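Local coordinates for protein voltage-sensor containing phosphatase (Ciona intestinalis, PDB 3V0D) that probably dephosphorylates phosphoinositide lipids through a PTEN-like phosphatase domain joined to a C2 domain, under the control of a membrane voltage sensor, at residues M37-S42 against N71-R76; N50-V55 against E80-N85. The protein carries 1 engineered substitution. One frame throughout, in Å; residues are numbered along the deposited sequence.

Contact 1: residues M37-S42 against N71-R76; sequences MSFPSS and NLCSER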
loop_
_atom_site.group_PDB
_atom_site.type_symbol
_atom_site.label_atom_id
_atom_site.label_comp_id
_atom_site.label_asym_id
_atom_site.label_seq_id
_atom_site.Cartn_x
_atom_site.Cartn_y
_atom_site.Cartn_z
ATOM N N MET A 37 -1.251 8.343 13.855
ATOM C CA MET A 37 -1.051 7.684 15.151
ATOM C C MET A 37 -1.139 6.171 14.987
ATOM O O MET A 37 -1.551 5.662 13.931
ATOM C CB MET A 37 -2.051 8.222 16.188
ATOM C CG MET A 37 -3.487 7.884 15.830
ATOM S SD MET A 37 -4.624 8.703 16.972
ATOM C CE MET A 37 -6.185 8.003 16.403
ATOM N N SER A 38 -0.751 5.457 16.038
ATOM C CA SER A 38 -0.854 4.003 16.067
ATOM C C SER A 38 -2.244 3.558 16.544
ATOM O O SER A 38 -3.135 4.389 16.794
ATOM C CB SER A 38 0.266 3.423 16.930
ATOM O OG SER A 38 0.223 3.986 18.206
ATOM N N PHE A 39 -2.435 2.245 16.637
ATOM C CA PHE A 39 -3.753 1.710 16.913
ATOM C C PHE A 39 -4.225 2.033 18.348
ATOM O O PHE A 39 -3.457 1.860 19.306
ATOM C CB PHE A 39 -3.715 0.198 16.749
ATOM C CG PHE A 39 -5.080 -0.425 16.642
ATOM C CD1 PHE A 39 -5.706 -0.497 15.402
ATOM C CD2 PHE A 39 -5.746 -0.944 17.745
ATOM C CE1 PHE A 39 -6.956 -1.054 15.250
ATOM C CE2 PHE A 39 -7.023 -1.524 17.600
ATOM C CZ PHE A 39 -7.618 -1.567 16.342
ATOM N N PRO A 40 -5.480 2.498 18.523
ATOM C CA PRO A 40 -6.008 2.731 19.884
ATOM C C PRO A 40 -6.376 1.375 20.480
ATOM O O PRO A 40 -7.380 0.757 20.091
ATOM C CB PRO A 40 -7.245 3.619 19.656
ATOM C CG PRO A 40 -7.550 3.599 18.242
ATOM C CD PRO A 40 -6.457 2.889 17.487
ATOM N N SER A 41 -5.561 0.928 21.431
ATOM C CA SER A 41 -5.559 -0.459 21.857
ATOM C C SER A 41 -6.442 -0.725 23.071
ATOM O O SER A 41 -6.715 0.166 23.873
ATOM C CB SER A 41 -4.119 -0.867 22.131
ATOM O OG SER A 41 -3.341 -0.648 20.967
ATOM N N SER A 42 -6.869 -1.983 23.189
ATOM C CA SER A 42 -7.799 -2.421 24.214
ATOM C C SER A 42 -7.152 -2.396 25.573
ATOM O O SER A 42 -5.952 -2.673 25.707
ATOM C CB SER A 42 -8.313 -3.835 23.910
ATOM O OG SER A 42 -7.258 -4.783 23.866
ATOM N N ASN A 71 -9.766 4.581 10.868
ATOM C CA ASN A 71 -9.134 3.302 11.183
ATOM C C ASN A 71 -8.885 2.579 9.872
ATOM O O ASN A 71 -9.841 2.169 9.204
ATOM C CB ASN A 71 -10.049 2.476 12.094
ATOM C CG ASN A 71 -9.523 1.082 12.315
ATOM O OD1 ASN A 71 -8.409 0.747 11.928
ATOM N ND2 ASN A 71 -10.324 0.240 12.934
ATOM N N LEU A 72 -7.610 2.425 9.509
ATOM C CA LEU A 72 -7.218 1.842 8.219
ATOM C C LEU A 72 -6.973 0.336 8.303
ATOM O O LEU A 72 -6.493 -0.263 7.343
ATOM C CB LEU A 72 -5.997 2.540 7.680
ATOM C CG LEU A 72 -6.205 3.874 6.984
ATOM C CD1 LEU A 72 -7.187 4.802 7.669
ATOM C CD2 LEU A 72 -4.891 4.520 6.701
ATOM N N CYS A 73 -7.295 -0.296 9.433
ATOM C CA CYS A 73 -6.948 -1.716 9.606
ATOM C C CYS A 73 -8.089 -2.620 9.207
ATOM O O CYS A 73 -9.150 -2.629 9.844
ATOM C CB CYS A 73 -6.627 -2.010 11.069
ATOM S SG CYS A 73 -5.261 -1.056 11.727
ATOM N N SER A 74 -7.869 -3.474 8.210
ATOM C CA SER A 74 -8.849 -4.512 7.938
ATOM C C SER A 74 -8.918 -5.505 9.099
ATOM O O SER A 74 -9.934 -6.169 9.282
ATOM C CB SER A 74 -8.531 -5.261 6.655
ATOM O OG SER A 74 -7.316 -5.969 6.839
ATOM N N GLU A 75 -7.842 -5.631 9.870
ATOM C CA GLU A 75 -7.720 -6.746 10.802
ATOM C C GLU A 75 -8.501 -6.535 12.091
ATOM O O GLU A 75 -8.770 -7.525 12.767
ATOM C CB GLU A 75 -6.244 -6.944 11.150
ATOM C CG GLU A 75 -5.379 -7.315 9.949
ATOM C CD GLU A 75 -4.789 -6.128 9.170
ATOM O OE1 GLU A 75 -3.932 -6.386 8.297
ATOM O OE2 GLU A 75 -5.160 -4.969 9.424
ATOM N N ARG A 76 -8.797 -5.296 12.459
ATOM C CA ARG A 76 -9.288 -5.016 13.811
ATOM C C ARG A 76 -10.028 -3.697 13.847
ATOM O O ARG A 76 -9.490 -2.678 13.386
ATOM C CB ARG A 76 -8.131 -4.910 14.844
ATOM C CG ARG A 76 -7.461 -6.188 15.278
ATOM C CD ARG A 76 -6.538 -5.909 16.465
ATOM N NE ARG A 76 -5.400 -5.050 16.123
ATOM C CZ ARG A 76 -4.525 -4.562 17.005
ATOM N NH1 ARG A 76 -4.661 -4.819 18.304
ATOM N NH2 ARG A 76 -3.504 -3.815 16.588
#
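With CG of Phe39 swung anti to the backbone N (chi1 -164°) and the Arg76 chain bent back at its third torsion (chi3 -66°), the phenyl ring and the guanidinium meet flat against each other in one of the two modelled conformers of Arg76. Their planes are 10° apart, and Arg76 CZ stands 4.0 Å from the centroid of the Phe39 ring, close to its normal: a parallel stack that is also a cation-pi contact. NH2 sits 3.7 Å from Phe39 CG, while Arg76 CB reaches the far corner, 3.7 Å from Phe39 CZ. CD of Pro40 lies over the opposite face, toward its rim. At the edge, Cys73 SG makes a sulfur-aromatic contact with Phe39 CD1 at 3.7 Å, and the carbonyl O of Arg76 lies in the ring plane, 3.5 Å from Phe39 CE1. That same O accepts a nearly straight bond from Asn71 ND2 (3.1 Å), on a lone pair and within the plane of the amide. Asn71 OD1 takes the N-H of Cys73 at 2.9 Å from above its carbonyl plane, making an Asx turn. One amide thus ties the end of strand 67-73 to the loop that carries Arg76. A phosphate ion near Cys73 probably comes from the crystallisation liquor, though such ions can mark pockets. Phe39 also meets the rings of His125 and Tyr78. In the tensin-type phosphatase domain, strands 34-41 and 67-73 both pair in parallel with strand 121-125, placing the contact at their C-terminal ends, with helix 52-62 packing on Met37 and Pro40.

Contact 2: residues N50-V55 against E80-N85; sequences NPIGEV and ETKFDN
Phe83, following the 3-10 segment 80-82, brings its ring to Ile52 and Val55 in the first turn of helix 52-62, a small apolar contact in a partly buried place within the tensin-type phosphatase domain. The second segment opens at Glu80, whose carbonyl O receives the backbone N-H groups of Phe83 and Asn85 from opposite faces of its plane, closing the turn. The Glu80 side chain turns away and touches Val87 and Arg89 of the next strand. Thr81 follows on the exposed side, its N bonded to the carboxylate of Asp79. Lys82 sets out toward the helix, CB lying 4.3 Å from Ile52 CD1, but the end of its side chain leads away; its carbonyl O is held by Lys60 of the helix. Phe83 makes the largest contribution to the buried surface. With CG anti to the carbonyl carbon (chi1 -70°), its far rim reaches across to the helix. Phe83 CE1 meets the outer two carbons of the longer Ile52 branch, 3.9 Å from CG1 and likewise 3.9 Å from CD1. On the next side of the rim, Val55 CG1 lies in the plane of the ring at its edge, 3.7 Å from Phe83 CZ and 3.8 Å from Phe83 CE2. The ring also touches Pro40 and Ser56, while Val55 also touches Met37 and Leu25. No hydrogen bond crosses between the segments. Asp84 and Asn85 both have positive phi as the chain leaves the turn, and here Thr81 OG1 gives a 2.7 Å hydrogen bond to Asn85 OD1, lying in that amide's carbonyl plane.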
loop_
_atom_site.group_PDB
_atom_site.type_symbol
_atom_site.label_atom_id
_atom_site.label_comp_id
_atom_site.label_asym_id
_atom_site.label_seq_id
_atom_site.Cartn_x
_atom_site.Cartn_y
_atom_site.Cartn_z
ATOM N N ASN A 50 -0.995 2.632 22.607
ATOM C CA ASN A 50 -1.825 3.744 23.009
ATOM C C ASN A 50 -3.137 3.205 23.552
ATOM O O ASN A 50 -3.917 2.661 22.811
ATOM C CB ASN A 50 -2.211 4.578 21.780
ATOM C CG ASN A 50 -1.083 5.435 21.221
ATOM O OD1 ASN A 50 0.040 5.458 21.742
ATOM N ND2 ASN A 50 -1.385 6.137 20.121
ATOM N N PRO A 51 -3.390 3.330 24.859
ATOM C CA PRO A 51 -4.663 2.827 25.393
ATOM C C PRO A 51 -5.823 3.627 24.825
ATOM O O PRO A 51 -5.774 4.864 24.801
ATOM C CB PRO A 51 -4.524 3.058 26.900
ATOM C CG PRO A 51 -3.045 3.210 27.153
ATOM C CD PRO A 51 -2.530 3.899 25.909
ATOM N N ILE A 52 -6.863 2.930 24.374
ATOM C CA ILE A 52 -8.003 3.601 23.734
ATOM C C ILE A 52 -8.658 4.660 24.636
ATOM O O ILE A 52 -9.085 5.700 24.141
ATOM C CB ILE A 52 -9.045 2.591 23.210
ATOM C CG1 ILE A 52 -10.121 3.297 22.382
ATOM C CG2 ILE A 52 -9.658 1.769 24.357
ATOM C CD1 ILE A 52 -10.868 2.352 21.449
ATOM N N GLY A 53 -8.708 4.407 25.946
ATOM C CA GLY A 53 -9.229 5.397 26.881
ATOM C C GLY A 53 -8.444 6.699 26.840
ATOM O O GLY A 53 -9.030 7.786 26.905
ATOM N N GLU A 54 -7.117 6.602 26.720
ATOM C CA GLU A 54 -6.279 7.791 26.641
ATOM C C GLU A 54 -6.393 8.498 25.292
ATOM O O GLU A 54 -6.400 9.716 25.223
ATOM C CB GLU A 54 -4.815 7.440 26.947
ATOM C CG GLU A 54 -4.559 7.215 28.431
ATOM C CD GLU A 54 -4.793 8.494 29.194
ATOM O OE1 GLU A 54 -3.932 9.392 29.105
ATOM O OE2 GLU A 54 -5.862 8.631 29.829
ATOM N N VAL A 55 -6.505 7.737 24.210
ATOM C CA VAL A 55 -6.651 8.345 22.890
ATOM C C VAL A 55 -7.995 9.068 22.791
ATOM O O VAL A 55 -8.071 10.207 22.306
ATOM C CB VAL A 55 -6.502 7.292 21.767
ATOM C CG1 VAL A 55 -6.577 7.950 20.384
ATOM C CG2 VAL A 55 -5.169 6.565 21.902
ATOM N N GLU A 80 -16.312 2.065 18.705
ATOM C CA GLU A 80 -16.221 3.405 18.119
ATOM C C GLU A 80 -17.016 4.431 18.902
ATOM O O GLU A 80 -16.840 5.635 18.709
ATOM C CB GLU A 80 -16.646 3.370 16.657
ATOM C CG GLU A 80 -15.719 2.490 15.837
ATOM C CD GLU A 80 -16.125 2.313 14.390
ATOM O OE1 GLU A 80 -17.194 2.831 13.995
ATOM O OE2 GLU A 80 -15.386 1.628 13.656
ATOM N N THR A 81 -17.893 3.963 19.795
ATOM C CA THR A 81 -18.597 4.883 20.672
ATOM C C THR A 81 -17.659 5.566 21.665
ATOM O O THR A 81 -17.969 6.659 22.153
ATOM C CB THR A 81 -19.835 4.210 21.280
ATOM O OG1 THR A 81 -20.652 3.725 20.181
ATOM C CG2 THR A 81 -20.652 5.181 22.138
ATOM N N LYS A 82 -16.473 4.986 21.900
ATOM C CA LYS A 82 -15.423 5.640 22.692
ATOM C C LYS A 82 -15.021 6.975 22.066
ATOM O O LYS A 82 -14.572 7.887 22.768
ATOM C CB LYS A 82 -14.194 4.726 22.804
ATOM C CG LYS A 82 -14.399 3.502 23.669
ATOM C CD LYS A 82 -14.459 3.897 25.122
ATOM C CE LYS A 82 -14.793 2.718 26.007
ATOM N NZ LYS A 82 -15.121 3.195 27.383
ATOM N N PHE A 83 -15.144 7.060 20.737
ATOM C CA PHE A 83 -14.805 8.274 19.982
ATOM C C PHE A 83 -16.082 9.010 19.555
ATOM O O PHE A 83 -16.096 9.723 18.554
ATOM C CB PHE A 83 -13.955 7.901 18.758
ATOM C CG PHE A 83 -12.575 7.438 19.111
ATOM C CD1 PHE A 83 -12.250 6.096 19.102
ATOM C CD2 PHE A 83 -11.604 8.374 19.462
ATOM C CE1 PHE A 83 -10.959 5.694 19.426
ATOM C CE2 PHE A 83 -10.314 7.958 19.814
ATOM C CZ PHE A 83 -9.998 6.624 19.770
ATOM N N ASP A 84 -17.152 8.822 20.331
ATOM C CA ASP A 84 -18.439 9.472 20.051
ATOM C C ASP A 84 -18.931 9.193 18.631
ATOM O O ASP A 84 -19.584 10.031 18.011
ATOM C CB ASP A 84 -18.411 10.975 20.373
ATOM C CG ASP A 84 -18.275 11.258 21.875
ATOM O OD1 ASP A 84 -18.543 10.368 22.705
ATOM O OD2 ASP A 84 -17.884 12.388 22.228
ATOM N N ASN A 85 -18.636 7.993 18.130
ATOM C CA ASN A 85 -19.131 7.531 16.836
ATOM C C ASN A 85 -18.570 8.338 15.675
ATOM O O ASN A 85 -19.190 8.415 14.617
ATOM C CB ASN A 85 -20.664 7.503 16.799
ATOM C CG ASN A 85 -21.222 6.789 17.995
ATOM O OD1 ASN A 85 -20.862 5.627 18.249
ATOM N ND2 ASN A 85 -22.064 7.475 18.765
#

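Contact 1 includes part of strand 34-41, and contact 2 lies against that strand, their centres about 11 Å apart in the phosphatase domain. Contact 1 is the more buried, at the end of the sheet strands; contact 2 lies farther out, where a loop covers the start of helix 52-62. Each buries about 200 Å² round one phenylalanine, but one ring carries a cation, a sulfur and polar backbone, whereas the other meets aliphatic branches. Residues 37-42 and 50-55 are joined by probable backbone hydrogen bonds, Ser41 N to Asn50 O and Ser41 O to Ile52 N, each 2.8 Å. Pro40 spans the pair, lying over Phe39 while touching Ile52 and Phe83.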